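Local coordinates for protein ribonucleoside-diphosphate reductase, alpha chain (Actinobacillus ureae ATCC 25976, PDB 6DQX) that serves as the catalytic alpha subunit of a class Id ribonucleotide reductase and probably reduces ribonucleoside diphosphates to deoxyribonucleoside diphosphates, at residues A[275-280]-A[413-418]; A[479-484]-A[493-498]; A[156-161]-A[203-208]; A[340-345]-A[397-402]. All blocks are in the same frame, centred on the assembly; numbering follows the deposited sequence.

Interaction 1: residues A[275-280]-A[413-418]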
loop_
_atom_site.group_PDB
_atom_site.type_symbol
_atom_site.label_atom_id
_atom_site.label_comp_id
_atom_site.label_asym_id
_atom_site.label_seq_id
_atom_site.Cartn_x
_atom_site.Cartn_y
_atom_site.Cartn_z
ATOM N N CYS A 275 -7.644 -15.510 -13.050
ATOM C CA CYS A 275 -8.230 -16.821 -13.364
ATOM C C CYS A 275 -7.494 -17.668 -14.417
ATOM O O CYS A 275 -7.921 -18.795 -14.669
ATOM C CB CYS A 275 -9.688 -16.634 -13.757
ATOM S SG CYS A 275 -10.662 -15.910 -12.406
ATOM N N THR A 276 -6.378 -17.144 -14.930
ATOM C CA THR A 276 -5.388 -17.808 -15.808
ATOM C C THR A 276 -5.792 -17.966 -17.280
ATOM O O THR A 276 -5.045 -18.590 -18.040
ATOM C CB THR A 276 -4.860 -19.186 -15.299
ATOM O OG1 THR A 276 -5.849 -20.210 -15.509
ATOM C CG2 THR A 276 -4.491 -19.158 -13.829
ATOM N N GLU A 277 -6.896 -17.360 -17.707
ATOM C CA GLU A 277 -7.337 -17.466 -19.109
ATOM C C GLU A 277 -6.845 -16.304 -19.992
ATOM O O GLU A 277 -6.908 -16.393 -21.229
ATOM C CB GLU A 277 -8.868 -17.516 -19.184
ATOM C CG GLU A 277 -9.622 -16.177 -19.235
ATOM C CD GLU A 277 -9.881 -15.527 -17.887
ATOM O OE1 GLU A 277 -9.335 -15.980 -16.868
ATOM O OE2 GLU A 277 -10.694 -14.585 -17.843
ATOM N N ILE A 278 -6.403 -15.206 -19.376
ATOM C CA ILE A 278 -6.007 -14.035 -20.166
ATOM C C ILE A 278 -4.558 -14.160 -20.613
ATOM O O ILE A 278 -3.713 -14.676 -19.885
ATOM C CB ILE A 278 -6.233 -12.734 -19.347
ATOM C CG1 ILE A 278 -7.738 -12.594 -19.020
ATOM C CG2 ILE A 278 -5.708 -11.505 -20.076
ATOM C CD1 ILE A 278 -8.626 -12.333 -20.225
ATOM N N MET A 279 -4.283 -13.681 -21.830
ATOM C CA MET A 279 -2.932 -13.745 -22.435
ATOM C C MET A 279 -2.678 -12.445 -23.168
ATOM O O MET A 279 -2.763 -12.380 -24.402
ATOM C CB MET A 279 -2.810 -14.953 -23.392
ATOM C CG MET A 279 -3.114 -16.287 -22.729
ATOM S SD MET A 279 -1.730 -16.797 -21.739
ATOM C CE MET A 279 -2.463 -17.843 -20.492
ATOM N N LEU A 280 -2.366 -11.396 -22.393
ATOM C CA LEU A 280 -2.213 -10.054 -22.952
ATOM C C LEU A 280 -0.929 -9.420 -22.392
ATOM O O LEU A 280 -0.477 -9.805 -21.305
ATOM C CB LEU A 280 -3.398 -9.169 -22.611
ATOM C CG LEU A 280 -4.752 -9.628 -23.146
ATOM C CD1 LEU A 280 -5.866 -8.788 -22.539
ATOM C CD2 LEU A 280 -4.765 -9.537 -24.669
ATOM N N SER A 413 -11.345 -16.027 -25.067
ATOM C CA SER A 413 -10.689 -16.544 -23.877
ATOM C C SER A 413 -11.704 -17.360 -23.122
ATOM O O SER A 413 -12.886 -16.977 -23.056
ATOM C CB SER A 413 -10.186 -15.380 -22.991
ATOM O OG SER A 413 -11.257 -14.617 -22.492
ATOM N N ILE A 414 -11.267 -18.426 -22.469
ATOM C CA ILE A 414 -12.227 -19.300 -21.777
ATOM C C ILE A 414 -12.107 -19.159 -20.265
ATOM O O ILE A 414 -11.389 -19.900 -19.598
ATOM C CB ILE A 414 -12.103 -20.786 -22.238
ATOM C CG1 ILE A 414 -12.064 -20.890 -23.759
ATOM C CG2 ILE A 414 -13.201 -21.642 -21.614
ATOM C CD1 ILE A 414 -13.218 -20.238 -24.483
ATOM N N ALA A 415 -12.816 -18.169 -19.746
ATOM C CA ALA A 415 -12.883 -17.922 -18.309
ATOM C C ALA A 415 -13.737 -18.955 -17.540
ATOM O O ALA A 415 -14.575 -19.654 -18.121
ATOM C CB ALA A 415 -13.431 -16.532 -18.072
ATOM N N PRO A 416 -13.569 -19.011 -16.205
ATOM C CA PRO A 416 -14.467 -19.820 -15.390
ATOM C C PRO A 416 -15.852 -19.175 -15.394
ATOM O O PRO A 416 -15.966 -17.965 -15.590
ATOM C CB PRO A 416 -13.841 -19.727 -13.980
ATOM C CG PRO A 416 -12.471 -19.177 -14.190
ATOM C CD PRO A 416 -12.608 -18.269 -15.358
ATOM N N THR A 417 -16.906 -19.952 -15.253
ATOM C CA THR A 417 -18.265 -19.378 -15.370
ATOM C C THR A 417 -19.208 -19.945 -14.299
ATOM O O THR A 417 -20.384 -20.153 -14.572
ATOM C CB THR A 417 -18.901 -19.618 -16.771
ATOM O OG1 THR A 417 -19.143 -21.003 -16.949
ATOM C CG2 THR A 417 -18.056 -19.102 -17.901
ATOM N N LYS A 418 -18.724 -20.159 -13.075
ATOM C CA LYS A 418 -19.545 -20.888 -12.085
ATOM C C LYS A 418 -20.876 -20.167 -11.798
ATOM O O LYS A 418 -21.941 -20.764 -11.911
ATOM C CB LYS A 418 -18.769 -21.154 -10.790
ATOM C CG LYS A 418 -17.541 -22.050 -10.959
ATOM C CD LYS A 418 -17.867 -23.501 -11.278
ATOM C CE LYS A 418 -16.652 -24.266 -11.813
ATOM N NZ LYS A 418 -15.586 -24.549 -10.814
HETATM O O HOH W 1 -11.952 -13.820 -20.151
#
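The carboxylate of E277 has the methyl group of A415 over one face, with A415 CB 3.4 Å from E277 OE2. Its two oxygens are served differently: OE1 accepts from the side-chain amide of N273, whereas OE2 accepts from a water at 2.7 Å. That water also lies 2.6 Å from S413 OG, so a single molecule links the two loops where no direct polar bond joins them. Beside it, the puckered P416 ring is met along its CD–CG side by C275, whose CB is 3.7 Å from P416 CD.

The course of the E277 chain explains this arrangement. With CG lodged between backbone N and carbonyl carbon (chi1 87°) and a second bend at chi2, the chain folds back along the 413-418 backbone. E277 CB packs 3.5 Å from I414 O, and E277 CG lies 3.9 Å from S413 CB. The carboxylate is thus fixed by an amide on one oxygen, a water on the other and a methyl group above.

S521 ties the two loops together from outside, its hydroxyl bonding to C275 O and weakly to I414 O, while C275 and P416 both touch Y551 of strand 549-554. The setting, almost at the centre of the chain, and the Asn-x-Cys-x-Glu sequence are those of the finger loop inside the ten-stranded barrel of class I ribonucleotide reductases. In relatives such a loop carries the thiyl-radical cysteine, and the segment facing it leads to a helix start that receives substrate phosphates; a similar role is probable here.

Interaction 2: residues A[479-484]-A[493-498]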
loop_
_atom_site.group_PDB
_atom_site.type_symbol
_atom_site.label_atom_id
_atom_site.label_comp_id
_atom_site.label_asym_id
_atom_site.label_seq_id
_atom_site.Cartn_x
_atom_site.Cartn_y
_atom_site.Cartn_z
ATOM N N SER A 479 -22.638 -39.707 -8.177
ATOM C CA SER A 479 -22.253 -40.692 -9.197
ATOM C C SER A 479 -23.420 -41.621 -9.508
ATOM O O SER A 479 -24.262 -41.859 -8.643
ATOM C CB SER A 479 -21.058 -41.505 -8.710
ATOM O OG SER A 479 -20.723 -42.545 -9.614
ATOM N N VAL A 480 -23.443 -42.154 -10.736
ATOM C CA VAL A 480 -24.370 -43.220 -11.142
ATOM C C VAL A 480 -23.652 -44.526 -11.474
ATOM O O VAL A 480 -24.291 -45.466 -11.940
ATOM C CB VAL A 480 -25.255 -42.800 -12.358
ATOM C CG1 VAL A 480 -26.073 -41.577 -12.022
ATOM C CG2 VAL A 480 -24.431 -42.553 -13.615
ATOM N N GLN A 481 -22.337 -44.601 -11.234
ATOM C CA GLN A 481 -21.541 -45.756 -11.667
ATOM C C GLN A 481 -21.933 -47.032 -10.909
ATOM O O GLN A 481 -21.804 -48.149 -11.443
ATOM C CB GLN A 481 -20.026 -45.487 -11.525
ATOM C CG GLN A 481 -19.505 -44.269 -12.302
ATOM C CD GLN A 481 -19.863 -44.311 -13.772
ATOM O OE1 GLN A 481 -19.447 -45.223 -14.479
ATOM N NE2 GLN A 481 -20.661 -43.351 -14.231
ATOM N N HIS A 482 -22.416 -46.851 -9.678
ATOM C CA HIS A 482 -22.941 -47.958 -8.859
ATOM C C HIS A 482 -24.257 -48.590 -9.374
ATOM O O HIS A 482 -24.554 -49.726 -9.012
ATOM C CB HIS A 482 -23.126 -47.491 -7.403
ATOM C CG HIS A 482 -24.239 -46.505 -7.224
ATOM N ND1 HIS A 482 -24.082 -45.152 -7.443
ATOM C CD2 HIS A 482 -25.532 -46.678 -6.857
ATOM C CE1 HIS A 482 -25.230 -44.536 -7.218
ATOM N NE2 HIS A 482 -26.127 -45.440 -6.865
ATOM N N LEU A 483 -25.038 -47.876 -10.194
ATOM C CA LEU A 483 -26.402 -48.324 -10.563
ATOM C C LEU A 483 -26.443 -49.444 -11.623
ATOM O O LEU A 483 -26.256 -49.182 -12.811
ATOM C CB LEU A 483 -27.259 -47.143 -11.048
ATOM C CG LEU A 483 -27.575 -46.002 -10.069
ATOM C CD1 LEU A 483 -28.292 -44.870 -10.791
ATOM C CD2 LEU A 483 -28.413 -46.483 -8.886
ATOM N N GLU A 484 -26.746 -50.672 -11.189
ATOM C CA GLU A 484 -26.890 -51.837 -12.095
ATOM C C GLU A 484 -27.951 -51.666 -13.199
ATOM O O GLU A 484 -27.835 -52.270 -14.265
ATOM C CB GLU A 484 -27.215 -53.108 -11.294
ATOM C CG GLU A 484 -26.091 -53.620 -10.401
ATOM C CD GLU A 484 -26.576 -54.676 -9.416
ATOM O OE1 GLU A 484 -27.313 -54.319 -8.470
ATOM O OE2 GLU A 484 -26.228 -55.864 -9.584
ATOM N N VAL A 493 -21.785 -41.603 -20.136
ATOM C CA VAL A 493 -22.273 -40.259 -20.446
ATOM C C VAL A 493 -22.409 -39.398 -19.179
ATOM O O VAL A 493 -22.191 -38.189 -19.244
ATOM C CB VAL A 493 -23.598 -40.295 -21.253
ATOM C CG1 VAL A 493 -24.215 -38.912 -21.391
ATOM C CG2 VAL A 493 -23.350 -40.882 -22.641
ATOM N N PHE A 494 -22.705 -40.035 -18.035
ATOM C CA PHE A 494 -22.919 -39.326 -16.770
ATOM C C PHE A 494 -21.815 -39.501 -15.718
ATOM O O PHE A 494 -22.049 -39.255 -14.528
ATOM C CB PHE A 494 -24.320 -39.681 -16.227
ATOM C CG PHE A 494 -25.414 -39.241 -17.138
ATOM C CD1 PHE A 494 -25.715 -37.906 -17.260
ATOM C CD2 PHE A 494 -26.085 -40.153 -17.953
ATOM C CE1 PHE A 494 -26.697 -37.468 -18.129
ATOM C CE2 PHE A 494 -27.068 -39.728 -18.824
ATOM C CZ PHE A 494 -27.372 -38.382 -18.924
ATOM N N LYS A 495 -20.606 -39.880 -16.142
ATOM C CA LYS A 495 -19.452 -39.808 -15.256
ATOM C C LYS A 495 -19.309 -38.378 -14.707
ATOM O O LYS A 495 -19.558 -37.386 -15.418
ATOM C CB LYS A 495 -18.155 -40.181 -15.968
ATOM C CG LYS A 495 -17.908 -41.658 -16.164
ATOM C CD LYS A 495 -16.536 -41.829 -16.806
ATOM C CE LYS A 495 -16.337 -43.216 -17.365
ATOM N NZ LYS A 495 -15.902 -44.171 -16.335
ATOM N N THR A 496 -18.914 -38.299 -13.442
ATOM C CA THR A 496 -18.612 -37.023 -12.752
ATOM C C THR A 496 -17.220 -36.523 -13.138
ATOM O O THR A 496 -16.413 -37.283 -13.660
ATOM C CB THR A 496 -18.610 -37.236 -11.224
ATOM O OG1 THR A 496 -17.624 -38.214 -10.883
ATOM C CG2 THR A 496 -19.960 -37.718 -10.756
ATOM N N PHE A 497 -16.915 -35.261 -12.833
ATOM C CA PHE A 497 -15.573 -34.675 -13.062
ATOM C C PHE A 497 -14.487 -35.608 -12.479
ATOM O O PHE A 497 -13.499 -35.937 -13.149
ATOM C CB PHE A 497 -15.504 -33.282 -12.407
ATOM C CG PHE A 497 -14.339 -32.398 -12.832
ATOM C CD1 PHE A 497 -13.303 -32.815 -13.676
ATOM C CD2 PHE A 497 -14.287 -31.095 -12.339
ATOM C CE1 PHE A 497 -12.273 -31.949 -14.027
ATOM C CE2 PHE A 497 -13.250 -30.232 -12.678
ATOM C CZ PHE A 497 -12.237 -30.655 -13.522
ATOM N N SER A 498 -14.689 -36.058 -11.239
ATOM C CA SER A 498 -13.726 -36.952 -10.573
ATOM C C SER A 498 -13.513 -38.315 -11.281
ATOM O O SER A 498 -12.426 -38.891 -11.215
ATOM C CB SER A 498 -14.135 -37.182 -9.107
ATOM O OG SER A 498 -15.370 -37.859 -9.018
HETATM O O HOH W 2 -21.364 -41.067 -12.407
#
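V480 and F494 form the close-packed half of this contact, V480 CG2 resting 3.9 Å from F494 CB. That methyl branch sits between its own backbone N and carbonyl carbon, which aims it at the 493-498 segment, while the phenyl ring continues away from V480 into a hydrophobic neighbourhood. A lesser apolar touch, T496 CG2 to S479 CA at 4.1 Å, extends this half. An ST turn shapes the first loop: Q481 N points almost straight at S479 OG (3.1 Å, 170°). E499 then connects the loops, one carboxylate oxygen bonding S479 OG and the other T496 N.

The partly exposed half, made by Q481 and K495, is looser. Q481 bends at chi2 (-54°) and crosses K495 at about a right angle, its NE2 lying 3.8 Å from K495 CG. Q481 NE2 also donates to K491 O. Between the two halves one water accepts from V480 N at 2.9 Å and from Q481 NE2 at 3.0 Å, and donates to F494 O at 2.9 Å, thereby joining the loops.

The two segments flank the short helix 488-493. V480 leans on helices 453-461 and 467-475, F494 packs against F454, L455 and L458 of helix 453-461, and S498 reaches strand 524-525.

Interaction 3: residues A[156-161]-A[203-208]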
loop_
_atom_site.group_PDB
_atom_site.type_symbol
_atom_site.label_atom_id
_atom_site.label_comp_id
_atom_site.label_asym_id
_atom_site.label_seq_id
_atom_site.Cartn_x
_atom_site.Cartn_y
_atom_site.Cartn_z
ATOM N N GLY A 156 13.799 -7.932 -1.994
ATOM C CA GLY A 156 13.320 -8.846 -3.029
ATOM C C GLY A 156 11.828 -8.769 -3.272
ATOM O O GLY A 156 11.113 -7.984 -2.654
ATOM N N SER A 157 11.367 -9.625 -4.184
ATOM C CA SER A 157 10.010 -9.577 -4.706
ATOM C C SER A 157 8.953 -10.066 -3.730
ATOM O O SER A 157 7.814 -9.587 -3.747
ATOM C CB SER A 157 9.958 -10.418 -5.981
ATOM O OG SER A 157 10.277 -11.779 -5.687
ATOM N N PHE A 158 9.304 -11.044 -2.896
ATOM C CA PHE A 158 8.366 -11.541 -1.898
ATOM C C PHE A 158 8.012 -10.469 -0.857
ATOM O O PHE A 158 6.843 -10.303 -0.470
ATOM C CB PHE A 158 8.916 -12.794 -1.221
ATOM C CG PHE A 158 8.008 -13.341 -0.169
ATOM C CD1 PHE A 158 8.111 -12.898 1.149
ATOM C CD2 PHE A 158 7.009 -14.258 -0.495
ATOM C CE1 PHE A 158 7.249 -13.365 2.126
ATOM C CE2 PHE A 158 6.153 -14.737 0.474
ATOM C CZ PHE A 158 6.270 -14.293 1.788
ATOM N N ASN A 159 9.026 -9.736 -0.418
ATOM C CA ASN A 159 8.834 -8.579 0.448
ATOM C C ASN A 159 7.753 -7.629 -0.116
ATOM O O ASN A 159 6.814 -7.266 0.584
ATOM C CB ASN A 159 10.190 -7.865 0.611
ATOM C CG ASN A 159 10.086 -6.580 1.411
ATOM O OD1 ASN A 159 9.793 -6.611 2.583
ATOM N ND2 ASN A 159 10.328 -5.447 0.757
ATOM N N PHE A 160 7.857 -7.253 -1.395
ATOM C CA PHE A 160 6.838 -6.368 -1.985
ATOM C C PHE A 160 5.452 -7.009 -2.147
ATOM O O PHE A 160 4.441 -6.307 -2.145
ATOM C CB PHE A 160 7.312 -5.757 -3.307
ATOM C CG PHE A 160 8.493 -4.870 -3.139
ATOM C CD1 PHE A 160 8.386 -3.685 -2.402
ATOM C CD2 PHE A 160 9.707 -5.234 -3.637
ATOM C CE1 PHE A 160 9.483 -2.887 -2.207
ATOM C CE2 PHE A 160 10.820 -4.438 -3.445
ATOM C CZ PHE A 160 10.703 -3.256 -2.731
ATOM N N SER A 161 5.393 -8.331 -2.274
ATOM C CA SER A 161 4.083 -9.019 -2.329
ATOM C C SER A 161 3.248 -8.774 -1.070
ATOM O O SER A 161 2.036 -8.731 -1.149
ATOM C CB SER A 161 4.244 -10.525 -2.589
ATOM O OG SER A 161 4.522 -11.267 -1.405
ATOM N N ASN A 203 2.883 -17.862 7.413
ATOM C CA ASN A 203 3.525 -17.116 6.315
ATOM C C ASN A 203 2.826 -15.776 6.210
ATOM O O ASN A 203 1.616 -15.693 6.436
ATOM C CB ASN A 203 3.481 -17.926 4.997
ATOM C CG ASN A 203 4.190 -17.235 3.835
ATOM O OD1 ASN A 203 3.592 -16.402 3.134
ATOM N ND2 ASN A 203 5.461 -17.603 3.597
ATOM N N PRO A 204 3.585 -14.693 5.932
ATOM C CA PRO A 204 2.932 -13.403 5.812
ATOM C C PRO A 204 1.796 -13.354 4.790
ATOM O O PRO A 204 0.890 -12.571 4.968
ATOM C CB PRO A 204 4.056 -12.467 5.378
ATOM C CG PRO A 204 5.298 -13.115 5.838
ATOM C CD PRO A 204 5.052 -14.589 5.850
ATOM N N ILE A 205 1.854 -14.180 3.748
ATOM C CA ILE A 205 0.899 -14.109 2.633
ATOM C C ILE A 205 -0.156 -15.215 2.730
ATOM O O ILE A 205 0.154 -16.378 2.506
ATOM C CB ILE A 205 1.622 -14.264 1.284
ATOM C CG1 ILE A 205 2.786 -13.271 1.156
ATOM C CG2 ILE A 205 0.627 -14.120 0.129
ATOM C CD1 ILE A 205 2.412 -11.827 1.311
ATOM N N GLN A 206 -1.383 -14.828 3.049
ATOM C CA GLN A 206 -2.531 -15.739 3.199
ATOM C C GLN A 206 -3.709 -15.424 2.264
ATOM O O GLN A 206 -4.540 -16.291 2.065
ATOM C CB GLN A 206 -3.044 -15.699 4.639
ATOM C CG GLN A 206 -2.056 -16.178 5.697
ATOM C CD GLN A 206 -1.655 -17.625 5.526
ATOM O OE1 GLN A 206 -2.448 -18.461 5.094
ATOM N NE2 GLN A 206 -0.403 -17.924 5.833
ATOM N N LEU A 207 -3.793 -14.210 1.701
ATOM C CA LEU A 207 -5.011 -13.775 0.990
ATOM C C LEU A 207 -4.836 -13.814 -0.521
ATOM O O LEU A 207 -5.729 -14.265 -1.230
ATOM C CB LEU A 207 -5.446 -12.368 1.424
ATOM C CG LEU A 207 -5.631 -12.139 2.939
ATOM C CD1 LEU A 207 -6.380 -10.836 3.208
ATOM C CD2 LEU A 207 -6.347 -13.295 3.622
ATOM N N MET A 208 -3.707 -13.313 -1.010
ATOM C CA MET A 208 -3.473 -13.247 -2.442
ATOM C C MET A 208 -3.124 -14.625 -2.973
ATOM O O MET A 208 -2.595 -15.497 -2.245
ATOM C CB MET A 208 -2.399 -12.228 -2.806
ATOM C CG MET A 208 -1.003 -12.527 -2.331
ATOM S SD MET A 208 0.185 -11.356 -2.998
ATOM C CE MET A 208 0.800 -12.230 -4.419
#
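S161 OG donates to F158 O one turn back in the helix, a 2.7 Å bond lying in the carbonyl plane and using a lone pair. The S161 hydroxyl also touches the facing loop, with I205 CD1 3.5 Å from S161 OG. A chi1 of 83° turns the hydroxyl back to that carbonyl and leaves it against I205 and over one face of the F158 ring, toward the rim.

F158 reaches the loop because its CG is anti to the backbone N (chi1 179°), sending the ring out along the helix flank. N203 meets it at the edge: N203 OD1 lies in the ring plane, 3.7 Å from F158 CZ, and the amide stands steeply to the ring. P204 CG also approaches the edge, at 4.2 Å from F158 CE1, while I205 CG1 comes in obliquely at 3.7 Å from F158 CZ.

Helix 156-170 connects the parallel strands 134-137 and 181-186, a beta-alpha-beta crossover of the barrel, and the 203-208 loop feeds the next parallel strand, 209-213. D165 of this helix strengthens the join by accepting from the backbone N of both L207 and M208.

N203 OD1 closes an Asx turn by accepting from I205 N at 2.9 Å, which fixes the amide beside the phenyl edge. Farther along, M208 brings its sulfur to S161, with SD 3.7 Å from S161 O. On another side of the helix, N159 donates to V170 O of the second subunit.

Interaction 4: residues A[340-345]-A[397-402]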
loop_
_atom_site.group_PDB
_atom_site.type_symbol
_atom_site.label_atom_id
_atom_site.label_comp_id
_atom_site.label_asym_id
_atom_site.label_seq_id
_atom_site.Cartn_x
_atom_site.Cartn_y
_atom_site.Cartn_z
ATOM N N ALA A 340 -6.513 -0.206 -23.133
ATOM C CA ALA A 340 -7.818 -0.381 -23.749
ATOM C C ALA A 340 -7.945 0.439 -25.039
ATOM O O ALA A 340 -8.370 -0.096 -26.054
ATOM C CB ALA A 340 -8.938 -0.011 -22.819
ATOM N N THR A 341 -7.545 1.699 -24.980
ATOM C CA THR A 341 -7.561 2.586 -26.168
ATOM C C THR A 341 -6.780 1.996 -27.363
ATOM O O THR A 341 -7.250 2.029 -28.507
ATOM C CB THR A 341 -7.004 3.970 -25.826
ATOM O OG1 THR A 341 -7.823 4.518 -24.788
ATOM C CG2 THR A 341 -7.030 4.899 -27.086
ATOM N N ARG A 342 -5.586 1.474 -27.106
ATOM C CA ARG A 342 -4.723 1.037 -28.180
ATOM C C ARG A 342 -4.960 -0.387 -28.680
ATOM O O ARG A 342 -4.668 -0.676 -29.840
ATOM C CB ARG A 342 -3.278 1.226 -27.776
ATOM C CG ARG A 342 -2.981 2.666 -27.417
ATOM C CD ARG A 342 -1.609 2.808 -26.824
ATOM N NE ARG A 342 -0.536 2.744 -27.795
ATOM C CZ ARG A 342 0.477 1.872 -27.819
ATOM N NH1 ARG A 342 0.626 0.894 -26.936
ATOM N NH2 ARG A 342 1.390 2.012 -28.758
ATOM N N HIS A 343 -5.455 -1.269 -27.799
ATOM C CA HIS A 343 -5.595 -2.707 -28.075
ATOM C C HIS A 343 -7.030 -3.148 -28.330
ATOM O O HIS A 343 -7.267 -4.001 -29.180
ATOM C CB HIS A 343 -5.083 -3.535 -26.875
ATOM C CG HIS A 343 -3.599 -3.490 -26.695
ATOM N ND1 HIS A 343 -2.921 -2.413 -26.153
ATOM C CD2 HIS A 343 -2.670 -4.420 -26.964
ATOM C CE1 HIS A 343 -1.623 -2.694 -26.125
ATOM N NE2 HIS A 343 -1.448 -3.906 -26.617
ATOM N N ARG A 344 -7.967 -2.628 -27.543
ATOM C CA ARG A 344 -9.352 -3.072 -27.545
ATOM C C ARG A 344 -9.483 -4.603 -27.419
ATOM O O ARG A 344 -10.279 -5.237 -28.116
ATOM C CB ARG A 344 -10.066 -2.553 -28.804
ATOM C CG ARG A 344 -10.006 -1.044 -28.983
ATOM C CD ARG A 344 -10.956 -0.569 -30.088
ATOM N NE ARG A 344 -12.329 -0.698 -29.612
ATOM C CZ ARG A 344 -12.992 0.208 -28.886
ATOM N NH1 ARG A 344 -12.472 1.395 -28.603
ATOM N NH2 ARG A 344 -14.216 -0.060 -28.462
ATOM N N ALA A 345 -8.676 -5.212 -26.546
ATOM C CA ALA A 345 -8.725 -6.671 -26.388
ATOM C C ALA A 345 -10.064 -7.142 -25.827
ATOM O O ALA A 345 -10.594 -6.532 -24.895
ATOM C CB ALA A 345 -7.590 -7.150 -25.497
ATOM N N GLU A 397 -9.539 1.055 -36.835
ATOM C CA GLU A 397 -8.569 0.198 -36.148
ATOM C C GLU A 397 -7.976 1.022 -35.019
ATOM O O GLU A 397 -7.649 2.200 -35.197
ATOM C CB GLU A 397 -7.439 -0.251 -37.095
ATOM C CG GLU A 397 -7.892 -1.059 -38.297
ATOM C CD GLU A 397 -6.886 -1.088 -39.438
ATOM O OE1 GLU A 397 -6.156 -0.096 -39.654
ATOM O OE2 GLU A 397 -6.819 -2.123 -40.138
ATOM N N PRO A 398 -7.815 0.416 -33.839
ATOM C CA PRO A 398 -7.091 1.152 -32.816
ATOM C C PRO A 398 -5.580 1.168 -33.150
ATOM O O PRO A 398 -5.123 0.433 -34.030
ATOM C CB PRO A 398 -7.385 0.341 -31.539
ATOM C CG PRO A 398 -7.553 -1.048 -32.037
ATOM C CD PRO A 398 -8.199 -0.937 -33.397
ATOM N N GLU A 399 -4.826 1.969 -32.423
ATOM C CA GLU A 399 -3.411 2.253 -32.758
ATOM C C GLU A 399 -2.532 1.019 -32.961
ATOM O O GLU A 399 -1.763 0.975 -33.897
ATOM C CB GLU A 399 -2.807 3.178 -31.686
ATOM C CG GLU A 399 -1.358 3.615 -31.911
ATOM C CD GLU A 399 -0.773 4.352 -30.711
ATOM O OE1 GLU A 399 -1.520 5.078 -30.024
ATOM O OE2 GLU A 399 0.447 4.196 -30.450
ATOM N N ILE A 400 -2.636 0.014 -32.075
ATOM C CA ILE A 400 -1.818 -1.184 -32.180
ATOM C C ILE A 400 -2.123 -1.987 -33.445
ATOM O O ILE A 400 -1.262 -2.662 -33.977
ATOM C CB ILE A 400 -2.001 -2.063 -30.880
ATOM C CG1 ILE A 400 -1.162 -1.469 -29.747
ATOM C CG2 ILE A 400 -1.704 -3.526 -31.084
ATOM C CD1 ILE A 400 0.326 -1.288 -30.037
ATOM N N LEU A 401 -3.350 -1.901 -33.935
ATOM C CA LEU A 401 -3.783 -2.641 -35.099
ATOM C C LEU A 401 -3.857 -1.843 -36.419
ATOM O O LEU A 401 -4.468 -2.319 -37.374
ATOM C CB LEU A 401 -5.156 -3.255 -34.807
ATOM C CG LEU A 401 -5.134 -4.386 -33.769
ATOM C CD1 LEU A 401 -6.544 -4.657 -33.256
ATOM C CD2 LEU A 401 -4.500 -5.619 -34.360
ATOM N N LYS A 402 -3.269 -0.647 -36.478
ATOM C CA LYS A 402 -3.268 0.110 -37.745
ATOM C C LYS A 402 -2.666 -0.776 -38.834
ATOM O O LYS A 402 -1.535 -1.264 -38.695
ATOM C CB LYS A 402 -2.488 1.414 -37.604
ATOM C CG LYS A 402 -2.569 2.316 -38.825
ATOM C CD LYS A 402 -1.988 3.687 -38.506
ATOM C CE LYS A 402 -1.586 4.435 -39.764
ATOM N NZ LYS A 402 -0.732 5.582 -39.386
HETATM O O HOH W 3 -6.281 3.613 -30.482
#
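R342 and E399 meet with their flat groups steeply inclined, the guanidinium and carboxylate planes 76° apart. The salt bridge is therefore not the flat, two-pronged kind. E399 OE2 alone receives both bonds, from R342 NH2 at 2.9 Å and weakly from R342 NE at 3.2 Å. R342 NH2 reaches it from above the carboxylate plane, although OE2 lies close to the plane of the guanidinium. A bend at chi3 (76°) turns the arginine head toward a glutamate that is extended beyond CG. R342 NH1 forms a second salt bridge with E286, so the guanidinium is shared between two acids.

I400 touches two planar groups of the helix with different atoms. Its CD1 lies over a face of the R342 guanidinium, 3.7 Å from NH2, while its CG1 makes a CH-pi contact over the H343 ring, 4.0 Å from the centroid. The imidazole is steadied by H343 ND1 bonding to F339 O and by stacking with the F339 ring. P398 packs by its CB against R342 O (3.4 Å) and the aliphatic part of R344, whose own head turns to D317 and S321.

The backbones are joined too. I400 N donates to R342 O at 3.1 Å, and a water links T341 O with E399 N. The arrangement is a helix C-terminus whose last carbonyls are met by a neighbouring 3-10 segment, 399-400, one directly and one through water: helix 334-343 ends here, with R344 leaving at positive phi, just before strand 347-351 of the reductase barrel.

How the interactions relate
Along the chain, interaction 3 closes first; interaction 1 then spans a long section that contains the whole of interaction 4, and interaction 2 follows as a local closure. Interaction 1 lies at the middle of the chain, and the other three sit 22 to 27 Å from that middle, measured between centres. Interactions 2 and 4 fall on opposite sides, with centres about 48 Å apart. Interactions 1 and 4 alone touch, L280 CD2 packing 3.8 Å from A345 CB. Strand 347-351, just after the 340-345 segment of interaction 4, touches the 413-418 loop of interaction 1. Interaction 1 thus marks the barrel interior, while the other three join helices and loops farther out.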